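Local coordinates for protein glucoamylase (Thermoanaerobacterium thermosaccharolyticum, PDB 1LF6) that hydrolyses alpha-1,4-linked glucans, probably releasing beta-D-glucose one unit at a time from the non-reducing chain ends, as a family 15 glycoside hydrolase, at residues V62-I67 against L248-S253; F85-T90 against K115-I120; D102-Y107 against N275-W280; V540-K545 against D673-V678. All coordinates share one frame; numbering follows the deposited sequence.

Interaction 1 (V62-I67 against L248-S253). Unlike the reference sequence in segment 248-253: Gln252 (reference Gly).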
loop_
_atom_site.group_PDB
_atom_site.type_symbol
_atom_site.label_atom_id
_atom_site.label_comp_id
_atom_site.label_asym_id
_atom_site.label_seq_id
_atom_site.Cartn_x
_atom_site.Cartn_y
_atom_site.Cartn_z
ATOM N N VAL A 62 4.165 -12.355 0.831
ATOM C CA VAL A 62 3.712 -12.885 -0.450
ATOM C C VAL A 62 2.243 -13.213 -0.243
ATOM O O VAL A 62 1.871 -13.826 0.761
ATOM C CB VAL A 62 4.480 -14.167 -0.866
ATOM C CG1 VAL A 62 4.024 -14.612 -2.250
ATOM C CG2 VAL A 62 5.980 -13.906 -0.871
ATOM N N TYR A 63 1.410 -12.811 -1.193
ATOM C CA TYR A 63 -0.033 -13.007 -1.085
ATOM C C TYR A 63 -0.638 -13.997 -2.073
ATOM O O TYR A 63 -0.226 -14.065 -3.233
ATOM C CB TYR A 63 -0.729 -11.654 -1.250
ATOM C CG TYR A 63 -0.293 -10.619 -0.235
ATOM C CD1 TYR A 63 -1.135 -10.240 0.811
ATOM C CD2 TYR A 63 0.971 -10.035 -0.307
ATOM C CE1 TYR A 63 -0.726 -9.307 1.765
ATOM C CE2 TYR A 63 1.391 -9.102 0.641
ATOM C CZ TYR A 63 0.539 -8.742 1.673
ATOM O OH TYR A 63 0.954 -7.816 2.610
ATOM N N TYR A 64 -1.636 -14.737 -1.593
ATOM C CA TYR A 64 -2.369 -15.730 -2.374
ATOM C C TYR A 64 -3.500 -16.298 -1.524
ATOM O O TYR A 64 -3.315 -16.568 -0.337
ATOM C CB TYR A 64 -1.446 -16.876 -2.827
ATOM C CG TYR A 64 -2.194 -18.153 -3.176
ATOM C CD1 TYR A 64 -2.543 -19.072 -2.185
ATOM C CD2 TYR A 64 -2.594 -18.421 -4.487
ATOM C CE1 TYR A 64 -3.270 -20.221 -2.485
ATOM C CE2 TYR A 64 -3.325 -19.572 -4.800
ATOM C CZ TYR A 64 -3.658 -20.466 -3.792
ATOM O OH TYR A 64 -4.376 -21.605 -4.083
ATOM N N PRO A 65 -4.685 -16.502 -2.122
ATOM C CA PRO A 65 -5.038 -16.239 -3.520
ATOM C C PRO A 65 -5.685 -14.869 -3.706
ATOM O O PRO A 65 -6.131 -14.528 -4.803
ATOM C CB PRO A 65 -6.002 -17.367 -3.830
ATOM C CG PRO A 65 -6.792 -17.436 -2.559
ATOM C CD PRO A 65 -5.726 -17.325 -1.476
ATOM N N THR A 66 -5.750 -14.101 -2.625
ATOM C CA THR A 66 -6.335 -12.767 -2.669
ATOM C C THR A 66 -5.302 -11.774 -2.161
ATOM O O THR A 66 -4.400 -12.137 -1.403
ATOM C CB THR A 66 -7.588 -12.660 -1.787
ATOM O OG1 THR A 66 -7.235 -12.959 -0.435
ATOM C CG2 THR A 66 -8.671 -13.628 -2.263
ATOM N N ILE A 67 -5.448 -10.517 -2.560
ATOM C CA ILE A 67 -4.497 -9.489 -2.170
ATOM C C ILE A 67 -4.488 -9.151 -0.673
ATOM O O ILE A 67 -3.636 -8.395 -0.219
ATOM C CB ILE A 67 -4.718 -8.211 -3.018
ATOM C CG1 ILE A 67 -3.436 -7.381 -3.054
ATOM C CG2 ILE A 67 -5.904 -7.414 -2.475
ATOM C CD1 ILE A 67 -3.486 -6.262 -4.073
ATOM N N LEU A 248 8.383 -20.879 -5.548
ATOM C CA LEU A 248 7.399 -21.043 -4.485
ATOM C C LEU A 248 6.020 -21.040 -5.125
ATOM O O LEU A 248 5.595 -20.038 -5.712
ATOM C CB LEU A 248 7.499 -19.904 -3.471
ATOM C CG LEU A 248 6.441 -19.901 -2.362
ATOM C CD1 LEU A 248 6.620 -21.113 -1.459
ATOM C CD2 LEU A 248 6.560 -18.609 -1.555
ATOM N N SER A 249 5.326 -22.167 -5.020
ATOM C CA SER A 249 4.002 -22.291 -5.604
ATOM C C SER A 249 2.921 -22.426 -4.538
ATOM O O SER A 249 3.202 -22.778 -3.389
ATOM C CB SER A 249 3.971 -23.487 -6.560
ATOM O OG SER A 249 4.933 -23.315 -7.590
ATOM N N PHE A 250 1.685 -22.147 -4.938
ATOM C CA PHE A 250 0.541 -22.205 -4.039
ATOM C C PHE A 250 -0.565 -23.081 -4.610
ATOM O O PHE A 250 -0.669 -23.253 -5.827
ATOM C CB PHE A 250 -0.004 -20.794 -3.806
ATOM C CG PHE A 250 0.993 -19.852 -3.187
ATOM C CD1 PHE A 250 0.964 -19.588 -1.822
ATOM C CD2 PHE A 250 1.972 -19.247 -3.965
ATOM C CE1 PHE A 250 1.895 -18.732 -1.240
ATOM C CE2 PHE A 250 2.910 -18.390 -3.394
ATOM C CZ PHE A 250 2.871 -18.133 -2.028
ATOM N N GLY A 251 -1.390 -23.619 -3.719
ATOM C CA GLY A 251 -2.495 -24.463 -4.133
ATOM C C GLY A 251 -3.438 -24.726 -2.975
ATOM O O GLY A 251 -3.133 -24.379 -1.835
ATOM N N GLN A 252 -4.584 -25.335 -3.263
ATOM C CA GLN A 252 -5.564 -25.648 -2.225
ATOM C C GLN A 252 -5.366 -27.089 -1.754
ATOM O O GLN A 252 -6.188 -27.643 -1.021
ATOM C CB GLN A 252 -6.984 -25.463 -2.769
ATOM C CG GLN A 252 -8.089 -25.642 -1.731
ATOM C CD GLN A 252 -9.475 -25.577 -2.345
ATOM O OE1 GLN A 252 -9.814 -26.370 -3.227
ATOM N NE2 GLN A 252 -10.286 -24.630 -1.882
ATOM N N SER A 253 -4.262 -27.686 -2.188
ATOM C CA SER A 253 -3.927 -29.059 -1.827
ATOM C C SER A 253 -2.457 -29.314 -2.119
ATOM O O SER A 253 -1.808 -28.530 -2.811
ATOM C CB SER A 253 -4.788 -30.048 -2.626
ATOM O OG SER A 253 -4.440 -30.049 -4.000
#

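Interaction 2 (F85-T90 against K115-I120)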
loop_
_atom_site.group_PDB
_atom_site.type_symbol
_atom_site.label_atom_id
_atom_site.label_comp_id
_atom_site.label_asym_id
_atom_site.label_seq_id
_atom_site.Cartn_x
_atom_site.Cartn_y
_atom_site.Cartn_z
ATOM N N PHE A 85 31.900 -16.590 11.192
ATOM C CA PHE A 85 30.826 -15.655 10.852
ATOM C C PHE A 85 29.569 -16.267 10.228
ATOM O O PHE A 85 29.626 -17.283 9.531
ATOM C CB PHE A 85 31.369 -14.545 9.941
ATOM C CG PHE A 85 31.717 -15.006 8.554
ATOM C CD1 PHE A 85 30.727 -15.176 7.590
ATOM C CD2 PHE A 85 33.038 -15.263 8.207
ATOM C CE1 PHE A 85 31.044 -15.592 6.306
ATOM C CE2 PHE A 85 33.368 -15.682 6.924
ATOM C CZ PHE A 85 32.368 -15.845 5.972
ATOM N N VAL A 86 28.435 -15.624 10.497
ATOM C CA VAL A 86 27.133 -16.047 9.985
ATOM C C VAL A 86 26.284 -14.808 9.689
ATOM O O VAL A 86 25.528 -14.353 10.547
ATOM C CB VAL A 86 26.377 -16.917 11.017
ATOM C CG1 VAL A 86 25.024 -17.329 10.464
ATOM C CG2 VAL A 86 27.197 -18.143 11.369
ATOM N N PRO A 87 26.413 -14.234 8.477
ATOM C CA PRO A 87 25.632 -13.045 8.118
ATOM C C PRO A 87 24.265 -13.306 7.487
ATOM O O PRO A 87 24.104 -14.187 6.643
ATOM C CB PRO A 87 26.561 -12.300 7.164
ATOM C CG PRO A 87 27.216 -13.409 6.445
ATOM C CD PRO A 87 27.565 -14.374 7.567
ATOM N N ASP A 88 23.289 -12.516 7.926
ATOM C CA ASP A 88 21.919 -12.570 7.430
ATOM C C ASP A 88 21.876 -11.444 6.405
ATOM O O ASP A 88 22.054 -10.281 6.759
ATOM C CB ASP A 88 20.949 -12.298 8.585
ATOM C CG ASP A 88 19.487 -12.217 8.140
ATOM O OD1 ASP A 88 18.605 -12.347 9.018
ATOM O OD2 ASP A 88 19.212 -12.016 6.938
ATOM N N GLU A 89 21.663 -11.790 5.139
ATOM C CA GLU A 89 21.642 -10.789 4.074
ATOM C C GLU A 89 20.702 -9.615 4.357
ATOM O O GLU A 89 21.011 -8.476 4.009
ATOM C CB GLU A 89 21.264 -11.436 2.734
ATOM C CG GLU A 89 19.768 -11.652 2.537
ATOM C CD GLU A 89 19.426 -12.224 1.170
ATOM O OE1 GLU A 89 20.076 -11.831 0.180
ATOM O OE2 GLU A 89 18.496 -13.054 1.087
ATOM N N THR A 90 19.568 -9.890 4.999
ATOM C CA THR A 90 18.599 -8.839 5.293
ATOM C C THR A 90 19.079 -7.795 6.294
ATOM O O THR A 90 18.410 -6.784 6.508
ATOM C CB THR A 90 17.248 -9.422 5.797
ATOM O OG1 THR A 90 17.429 -10.067 7.063
ATOM C CG2 THR A 90 16.700 -10.428 4.801
ATOM N N LYS A 115 30.880 -6.707 4.848
ATOM C CA LYS A 115 32.288 -7.012 5.069
ATOM C C LYS A 115 32.983 -7.377 3.760
ATOM O O LYS A 115 34.141 -7.797 3.751
ATOM C CB LYS A 115 32.417 -8.139 6.095
ATOM C CG LYS A 115 31.881 -7.744 7.463
ATOM C CD LYS A 115 31.872 -8.912 8.433
ATOM C CE LYS A 115 31.324 -8.495 9.791
ATOM N NZ LYS A 115 31.244 -9.641 10.737
ATOM N N GLY A 116 32.259 -7.205 2.658
ATOM C CA GLY A 116 32.794 -7.481 1.336
ATOM C C GLY A 116 33.320 -8.878 1.080
ATOM O O GLY A 116 34.323 -9.046 0.384
ATOM N N ARG A 117 32.646 -9.885 1.623
ATOM C CA ARG A 117 33.074 -11.263 1.433
ATOM C C ARG A 117 32.257 -11.953 0.348
ATOM O O ARG A 117 32.772 -12.800 -0.381
ATOM C CB ARG A 117 32.958 -12.032 2.752
ATOM C CG ARG A 117 33.813 -11.441 3.867
ATOM C CD ARG A 117 33.495 -12.044 5.224
ATOM N NE ARG A 117 32.070 -11.948 5.538
ATOM C CZ ARG A 117 31.562 -12.039 6.763
ATOM N NH1 ARG A 117 32.360 -12.222 7.807
ATOM N NH2 ARG A 117 30.252 -11.955 6.942
ATOM N N TYR A 118 30.986 -11.584 0.237
ATOM C CA TYR A 118 30.116 -12.189 -0.762
ATOM C C TYR A 118 29.176 -11.182 -1.419
ATOM O O TYR A 118 29.119 -10.012 -1.038
ATOM C CB TYR A 118 29.277 -13.305 -0.133
ATOM C CG TYR A 118 28.303 -12.806 0.908
ATOM C CD1 TYR A 118 28.679 -12.684 2.247
ATOM C CD2 TYR A 118 27.015 -12.409 0.547
ATOM C CE1 TYR A 118 27.793 -12.176 3.201
ATOM C CE2 TYR A 118 26.124 -11.898 1.490
ATOM C CZ TYR A 118 26.521 -11.783 2.814
ATOM O OH TYR A 118 25.650 -11.261 3.742
ATOM N N ARG A 119 28.434 -11.666 -2.409
ATOM C CA ARG A 119 27.469 -10.854 -3.137
ATOM C C ARG A 119 26.398 -11.784 -3.680
ATOM O O ARG A 119 26.705 -12.816 -4.276
ATOM C CB ARG A 119 28.144 -10.124 -4.300
ATOM C CG ARG A 119 27.199 -9.249 -5.114
ATOM C CD ARG A 119 27.800 -8.923 -6.465
ATOM N NE ARG A 119 29.016 -8.129 -6.340
ATOM C CZ ARG A 119 29.976 -8.088 -7.257
ATOM N NH1 ARG A 119 31.047 -7.333 -7.060
ATOM N NH2 ARG A 119 29.869 -8.812 -8.364
ATOM N N ILE A 120 25.140 -11.429 -3.461
ATOM C CA ILE A 120 24.036 -12.240 -3.951
ATOM C C ILE A 120 23.175 -11.392 -4.880
ATOM O O ILE A 120 22.764 -10.287 -4.521
ATOM C CB ILE A 120 23.161 -12.770 -2.789
ATOM C CG1 ILE A 120 24.007 -13.634 -1.849
ATOM C CG2 ILE A 120 21.999 -13.583 -3.340
ATOM C CD1 ILE A 120 23.232 -14.223 -0.678
#

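Interaction 3 (D102-Y107 against N275-W280)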
loop_
_atom_site.group_PDB
_atom_site.type_symbol
_atom_site.label_atom_id
_atom_site.label_comp_id
_atom_site.label_asym_id
_atom_site.label_seq_id
_atom_site.Cartn_x
_atom_site.Cartn_y
_atom_site.Cartn_z
ATOM N N ASP A 102 11.563 0.025 -17.079
ATOM C CA ASP A 102 10.722 1.083 -16.533
ATOM C C ASP A 102 9.235 0.802 -16.734
ATOM O O ASP A 102 8.382 1.560 -16.268
ATOM C CB ASP A 102 11.066 2.424 -17.185
ATOM C CG ASP A 102 12.263 3.092 -16.547
ATOM O OD1 ASP A 102 12.638 4.198 -16.999
ATOM O OD2 ASP A 102 12.828 2.518 -15.589
ATOM N N LYS A 103 8.917 -0.284 -17.427
ATOM C CA LYS A 103 7.520 -0.614 -17.676
ATOM C C LYS A 103 7.171 -2.036 -17.258
ATOM O O LYS A 103 6.363 -2.703 -17.904
ATOM C CB LYS A 103 7.180 -0.387 -19.157
ATOM C CG LYS A 103 7.310 1.079 -19.588
ATOM C CD LYS A 103 7.050 1.287 -21.076
ATOM C CE LYS A 103 7.136 2.764 -21.458
ATOM N NZ LYS A 103 6.935 2.993 -22.926
ATOM N N SER A 104 7.794 -2.495 -16.175
ATOM C CA SER A 104 7.542 -3.830 -15.637
ATOM C C SER A 104 7.868 -3.888 -14.144
ATOM O O SER A 104 8.855 -3.304 -13.685
ATOM C CB SER A 104 8.359 -4.893 -16.396
ATOM O OG SER A 104 9.752 -4.636 -16.349
ATOM N N LEU A 105 7.027 -4.585 -13.387
ATOM C CA LEU A 105 7.241 -4.713 -11.950
ATOM C C LEU A 105 8.065 -5.957 -11.629
ATOM O O LEU A 105 7.705 -6.761 -10.767
ATOM C CB LEU A 105 5.901 -4.744 -11.205
ATOM C CG LEU A 105 5.120 -3.423 -11.176
ATOM C CD1 LEU A 105 3.864 -3.578 -10.333
ATOM C CD2 LEU A 105 5.996 -2.323 -10.602
ATOM N N GLY A 106 9.166 -6.106 -12.359
ATOM C CA GLY A 106 10.075 -7.218 -12.153
ATOM C C GLY A 106 11.288 -6.585 -11.504
ATOM O O GLY A 106 11.667 -5.475 -11.867
ATOM N N TYR A 107 11.912 -7.272 -10.558
ATOM C CA TYR A 107 13.049 -6.681 -9.868
ATOM C C TYR A 107 14.340 -7.481 -9.819
ATOM O O TYR A 107 14.347 -8.716 -9.823
ATOM C CB TYR A 107 12.660 -6.345 -8.425
ATOM C CG TYR A 107 11.475 -5.420 -8.294
ATOM C CD1 TYR A 107 11.650 -4.056 -8.070
ATOM C CD2 TYR A 107 10.176 -5.914 -8.369
ATOM C CE1 TYR A 107 10.556 -3.208 -7.917
ATOM C CE2 TYR A 107 9.076 -5.079 -8.220
ATOM C CZ TYR A 107 9.274 -3.727 -7.994
ATOM O OH TYR A 107 8.181 -2.900 -7.851
ATOM N N ASN A 275 7.811 -12.958 -20.664
ATOM C CA ASN A 275 6.349 -12.924 -20.703
ATOM C C ASN A 275 5.817 -12.023 -19.591
ATOM O O ASN A 275 4.823 -11.317 -19.766
ATOM C CB ASN A 275 5.768 -14.334 -20.532
ATOM C CG ASN A 275 6.017 -15.226 -21.741
ATOM O OD1 ASN A 275 5.716 -16.419 -21.715
ATOM N ND2 ASN A 275 6.559 -14.648 -22.807
ATOM N N TYR A 276 6.482 -12.064 -18.440
ATOM C CA TYR A 276 6.076 -11.247 -17.303
ATOM C C TYR A 276 6.245 -9.782 -17.678
ATOM O O TYR A 276 5.325 -8.974 -17.517
ATOM C CB TYR A 276 6.937 -11.580 -16.079
ATOM C CG TYR A 276 6.589 -10.796 -14.828
ATOM C CD1 TYR A 276 5.587 -11.228 -13.959
ATOM C CD2 TYR A 276 7.271 -9.621 -14.511
ATOM C CE1 TYR A 276 5.274 -10.506 -12.796
ATOM C CE2 TYR A 276 6.966 -8.893 -13.358
ATOM C CZ TYR A 276 5.970 -9.341 -12.506
ATOM O OH TYR A 276 5.680 -8.622 -11.367
ATOM N N ILE A 277 7.423 -9.457 -18.205
ATOM C CA ILE A 277 7.745 -8.094 -18.614
ATOM C C ILE A 277 6.840 -7.579 -19.733
ATOM O O ILE A 277 6.336 -6.457 -19.658
ATOM C CB ILE A 277 9.222 -7.993 -19.073
ATOM C CG1 ILE A 277 10.148 -8.318 -17.902
ATOM C CG2 ILE A 277 9.517 -6.601 -19.615
ATOM C CD1 ILE A 277 11.616 -8.446 -18.289
ATOM N N ASP A 278 6.633 -8.395 -20.765
ATOM C CA ASP A 278 5.793 -7.997 -21.895
ATOM C C ASP A 278 4.372 -7.644 -21.469
ATOM O O ASP A 278 3.794 -6.675 -21.958
ATOM C CB ASP A 278 5.723 -9.107 -22.956
ATOM C CG ASP A 278 7.060 -9.374 -23.619
ATOM O OD1 ASP A 278 7.824 -8.409 -23.838
ATOM O OD2 ASP A 278 7.340 -10.550 -23.939
ATOM N N GLU A 279 3.809 -8.439 -20.565
ATOM C CA GLU A 279 2.452 -8.196 -20.094
ATOM C C GLU A 279 2.342 -6.828 -19.432
ATOM O O GLU A 279 1.380 -6.088 -19.662
ATOM C CB GLU A 279 2.024 -9.287 -19.110
ATOM C CG GLU A 279 0.657 -9.873 -19.415
ATOM C CD GLU A 279 0.251 -10.982 -18.457
ATOM O OE1 GLU A 279 -0.807 -11.608 -18.690
ATOM O OE2 GLU A 279 0.980 -11.230 -17.473
ATOM N N TRP A 280 3.332 -6.498 -18.608
ATOM C CA TRP A 280 3.359 -5.217 -17.916
ATOM C C TRP A 280 3.649 -4.063 -18.871
ATOM O O TRP A 280 3.099 -2.973 -18.722
ATOM C CB TRP A 280 4.411 -5.244 -16.802
ATOM C CG TRP A 280 3.865 -5.718 -15.496
ATOM C CD1 TRP A 280 4.273 -6.806 -14.777
ATOM C CD2 TRP A 280 2.782 -5.135 -14.762
ATOM N NE1 TRP A 280 3.509 -6.939 -13.642
ATOM C CE2 TRP A 280 2.585 -5.925 -13.608
ATOM C CE3 TRP A 280 1.956 -4.020 -14.969
ATOM C CZ2 TRP A 280 1.597 -5.636 -12.662
ATOM C CZ3 TRP A 280 0.973 -3.732 -14.032
ATOM C CH2 TRP A 280 0.802 -4.538 -12.890
#

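Interaction 4 (V540-K545 against D673-V678)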
loop_
_atom_site.group_PDB
_atom_site.type_symbol
_atom_site.label_atom_id
_atom_site.label_comp_id
_atom_site.label_asym_id
_atom_site.label_seq_id
_atom_site.Cartn_x
_atom_site.Cartn_y
_atom_site.Cartn_z
ATOM N N VAL A 540 -10.504 23.996 -2.291
ATOM C CA VAL A 540 -10.114 24.479 -3.614
ATOM C C VAL A 540 -9.975 23.318 -4.612
ATOM O O VAL A 540 -10.389 23.422 -5.766
ATOM C CB VAL A 540 -8.786 25.279 -3.548
ATOM C CG1 VAL A 540 -8.893 26.398 -2.502
ATOM C CG2 VAL A 540 -7.640 24.363 -3.205
ATOM N N ARG A 541 -9.396 22.211 -4.155
ATOM C CA ARG A 541 -9.213 21.024 -4.984
ATOM C C ARG A 541 -10.535 20.571 -5.614
ATOM O O ARG A 541 -10.580 20.171 -6.780
ATOM C CB ARG A 541 -8.638 19.891 -4.129
ATOM C CG ARG A 541 -8.342 18.594 -4.876
ATOM C CD ARG A 541 -7.359 18.803 -6.022
ATOM N NE ARG A 541 -6.849 17.526 -6.515
ATOM C CZ ARG A 541 -5.863 16.827 -5.950
ATOM N NH1 ARG A 541 -5.487 15.672 -6.479
ATOM N NH2 ARG A 541 -5.232 17.286 -4.875
ATOM N N LEU A 542 -11.613 20.641 -4.840
ATOM C CA LEU A 542 -12.930 20.222 -5.321
ATOM C C LEU A 542 -13.747 21.313 -6.019
ATOM O O LEU A 542 -14.856 21.049 -6.478
ATOM C CB LEU A 542 -13.739 19.637 -4.159
ATOM C CG LEU A 542 -13.291 18.243 -3.708
ATOM C CD1 LEU A 542 -13.750 17.972 -2.284
ATOM C CD2 LEU A 542 -13.857 17.208 -4.677
ATOM N N GLY A 543 -13.195 22.522 -6.105
ATOM C CA GLY A 543 -13.890 23.626 -6.754
ATOM C C GLY A 543 -14.981 24.275 -5.923
ATOM O O GLY A 543 -15.903 24.908 -6.458
ATOM N N VAL A 544 -14.876 24.121 -4.607
ATOM C CA VAL A 544 -15.854 24.676 -3.680
ATOM C C VAL A 544 -15.477 26.102 -3.284
ATOM O O VAL A 544 -16.350 26.943 -3.067
ATOM C CB VAL A 544 -15.975 23.771 -2.428
ATOM C CG1 VAL A 544 -16.922 24.386 -1.411
ATOM C CG2 VAL A 544 -16.483 22.394 -2.851
ATOM N N LYS A 545 -14.175 26.363 -3.193
ATOM C CA LYS A 545 -13.657 27.691 -2.857
ATOM C C LYS A 545 -12.598 28.072 -3.889
ATOM O O LYS A 545 -11.971 27.195 -4.479
ATOM C CB LYS A 545 -13.034 27.691 -1.459
ATOM C CG LYS A 545 -14.031 27.462 -0.323
ATOM C CD LYS A 545 -14.968 28.655 -0.149
ATOM C CE LYS A 545 -15.931 28.446 1.022
ATOM N NZ LYS A 545 -16.815 29.627 1.250
ATOM N N ASP A 673 -8.272 16.482 -11.827
ATOM C CA ASP A 673 -9.321 15.712 -11.159
ATOM C C ASP A 673 -10.443 16.534 -10.509
ATOM O O ASP A 673 -11.255 15.989 -9.758
ATOM C CB ASP A 673 -8.709 14.757 -10.122
ATOM C CG ASP A 673 -8.009 15.485 -8.979
ATOM O OD1 ASP A 673 -7.856 16.722 -9.042
ATOM O OD2 ASP A 673 -7.602 14.800 -8.024
ATOM N N MET A 674 -10.508 17.830 -10.799
ATOM C CA MET A 674 -11.561 18.665 -10.222
ATOM C C MET A 674 -12.838 18.593 -11.060
ATOM O O MET A 674 -12.804 18.784 -12.273
ATOM C CB MET A 674 -11.097 20.125 -10.110
ATOM C CG MET A 674 -12.177 21.088 -9.603
ATOM S SD MET A 674 -11.553 22.742 -9.296
ATOM C CE MET A 674 -11.171 23.281 -10.996
ATOM N N PRO A 675 -13.976 18.284 -10.423
ATOM C CA PRO A 675 -15.246 18.200 -11.154
ATOM C C PRO A 675 -15.661 19.600 -11.621
ATOM O O PRO A 675 -15.947 20.478 -10.809
ATOM C CB PRO A 675 -16.194 17.596 -10.120
ATOM C CG PRO A 675 -15.635 18.113 -8.803
ATOM C CD PRO A 675 -14.150 17.944 -8.998
ATOM N N ASP A 676 -15.685 19.800 -12.935
ATOM C CA ASP A 676 -15.998 21.104 -13.512
ATOM C C ASP A 676 -17.299 21.780 -13.098
ATOM O O ASP A 676 -17.327 22.996 -12.922
ATOM C CB ASP A 676 -15.938 21.039 -15.045
ATOM C CG ASP A 676 -16.733 19.889 -15.605
ATOM O OD1 ASP A 676 -17.183 19.979 -16.767
ATOM O OD2 ASP A 676 -16.903 18.888 -14.882
ATOM N N ILE A 677 -18.375 21.022 -12.941
ATOM C CA ILE A 677 -19.638 21.646 -12.568
ATOM C C ILE A 677 -19.596 22.243 -11.172
ATOM O O ILE A 677 -20.288 23.219 -10.894
ATOM C CB ILE A 677 -20.823 20.665 -12.683
ATOM C CG1 ILE A 677 -21.125 19.979 -11.363
ATOM C CG2 ILE A 677 -20.479 19.595 -13.635
ATOM C CD1 ILE A 677 -22.282 18.995 -11.470
ATOM N N VAL A 678 -18.783 21.670 -10.294
ATOM C CA VAL A 678 -18.670 22.199 -8.944
ATOM C C VAL A 678 -17.902 23.513 -9.034
ATOM O O VAL A 678 -18.333 24.540 -8.506
ATOM C CB VAL A 678 -17.897 21.244 -8.017
ATOM C CG1 VAL A 678 -17.779 21.866 -6.632
ATOM C CG2 VAL A 678 -18.598 19.895 -7.953
HETATM O O HOH W 1 -11.063 17.317 -7.332
#

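Interaction 1 (V62-I67 against L248-S253)
The backbones of Val62-Ile67 and Leu248-Ser253 face each other across a gap filled by side chains, with CA of Tyr64 and CA of Phe250 7.3 Å apart and no hydrogen bond between the two segments. Tyr64, just past the end of strand 58-63, and Phe250, near the end of strand 243-251, carry most of the contact. The two side chains run antiparallel to each other, offset lengthwise, so the rings, with planes at 28° and centroids 5.0 Å apart, are nearly parallel yet barely overlap. Each ring instead receives the other residue's methylene. Phe250 CB sits almost on the normal of the Tyr64 ring, 3.3 Å from its centroid, while Tyr64 CB lies over one face of the Phe250 ring, 4.0 Å from that centroid. With CG anti to the backbone N (chi1 159°), Tyr64 extends along Phe250 until its OH reaches Gly251 CA at 3.4 Å. On its opposite face the phenol ring carries Pro65 CB, from the proline that follows through a cis peptide bond. Val62 CG1 completes the patch at 3.7 Å from Phe250 CZ. The two strands belong to different sheets of the N-terminal beta-sandwich domain, and Val72 and Thr188 border the same interior. Cohesion across this sandwich interface therefore rests on dispersion and reciprocal CH-pi contacts, while backbone hydrogen bonds run within each sheet, as between Val62 and Asp71 and between Ser249 and Ala189.

Interaction 2 (F85-T90 against K115-I120)
The Arg117 guanidinium lies flat on one face of the Phe85 ring; Lys115 CD covers the other face of the guanidinium and Pro87 CB lies at the guanidinium edge, while Pro87 CD meets the edge of the phenyl ring. Arg117 CZ stands 3.5 Å from the Phe85 ring centroid, and the planes are 23° apart, a stacked cation-pi pair. A bend at chi3 (-54°) turns the guanidinium onto the ring, and Arg117 CD also lies over that face. Beyond the stack, Pro87 CG bridges to Tyr118, 3.5 Å from its CE1, and Glu89 OE1 passes 4.1 Å from Ile120 CD1. Asp88 caps the short helix that follows: its OD2 takes both Thr90 OG1 and Thr90 N from one face of the carboxylate. The contact lays the loop after strand 70-80 against the hairpin turn leading into strand 118-126. Arg117 NE is also paired with Asp113, and Glu89 OE2 with Lys122 and Phe77 N. The buried Tyr118 OH has no hydrogen-bond partner in the model. With no hydrogen bond between the segments, the cation-pi stack is probably the main electrostatic attraction here.

Interaction 3 (D102-Y107 against N275-W280)
Trp280 and Tyr276, one turn apart on helix 269-284, hold the loop residues Ser104 and Leu105 in the tight part of this contact. Ser104 CA packs 3.6 Å from Trp280 CB, and Leu105 CD1 rests over one face of the indole, 3.8 Å from Trp280 CZ2. Tyr276 reaches the loop because its CG is anti to the backbone N (chi1 -179°), which carries Tyr276 OH to 2.8 Å from Leu105 O. It donates there from well above the carbonyl plane, 58° out, while Gly106 N lies at the edge of the tyrosine ring. Leu105 is the centre of an inverse gamma turn, closed by a weak Gly106 N to Ser104 O bond, which probably helps to orient its carbonyl. Partly exposed Ile277 and Lys103 form the looser side: the Lys103 chain leads away from residues 275-280, and its NZ bonds to Asn285 just past the helix end. Ser104 OG bonds to Thr101. Trp280 NE1 donates to Thr42 O, fixing the indole from the beta-sandwich side, and Met303 of helix 296-306 touches both Leu105 and Trp280. One direct hydrogen bond between the segments thus adds a directional link to a fit made mainly by van der Waals contact, fastening the loop between strands 93-99 and 107-113 to the helix.

Interaction 4 (V540-K545 against D673-V678)
Charge pairing joins Arg541 and Asp673 through a side-on grip. Arg541 NE gives a nearly straight bond (168°) to the syn lone pair of Asp673 OD1 at 2.8 Å, and Arg541 NH1 reaches Asp673 OD2, also at 2.8 Å, along a more bent path. The groups are not coplanar, their planes being 38° apart; a turn at chi2 (58°) swings the arginine chain over to the carboxylate. Arg541 NH2 forms a further salt bridge with Glu658 OE2 of helix 653-668. Hydrogen bonding through solvent adds a second link, as one water donates to Arg541 O and to Asp673 O. Van der Waals contacts make up most of the rest. Met674 SD lies 3.6 Å from CA of Gly543, whose positive phi ends helix 538-541 in a Schellman motif and which presents bare backbone to the sulfur. Met674 CB meets Arg541 O at 3.4 Å, and Val544 CG2 faces Val678 CG1 at 4.0 Å. Within the helical catalytic domain, the junction sits where the end of helix 538-541 meets the start of C-terminal helix 676-682, with Ile403 and Ala449 packing on Leu542, Ala453 on Val678, and Met608 of helix 600-612 beside both Arg541 and Asp673.

Overall arrangement
From the N terminus, the chain first lays down Val62-Ile67, whose partner Leu248-Ser253 arrives only after most of the beta-sandwich has been built; interaction 1 thus closes a long loop joining the two sheets. Interaction 2 falls wholly within that loop, closing a short excursion at a remote end of the sandwich, its centre about 30 Å from that of interaction 1. Interaction 3 opens between the segments of both and closes beyond them, on helix 269-284. It therefore crosses interactions 1 and 2, tying a strand-connecting loop to a helix that follows the sandwich. Interaction 4 comes later in series, drawing the C-terminal helix onto the catalytic alpha-helical domain, with its centre about 43 Å from that of interaction 1.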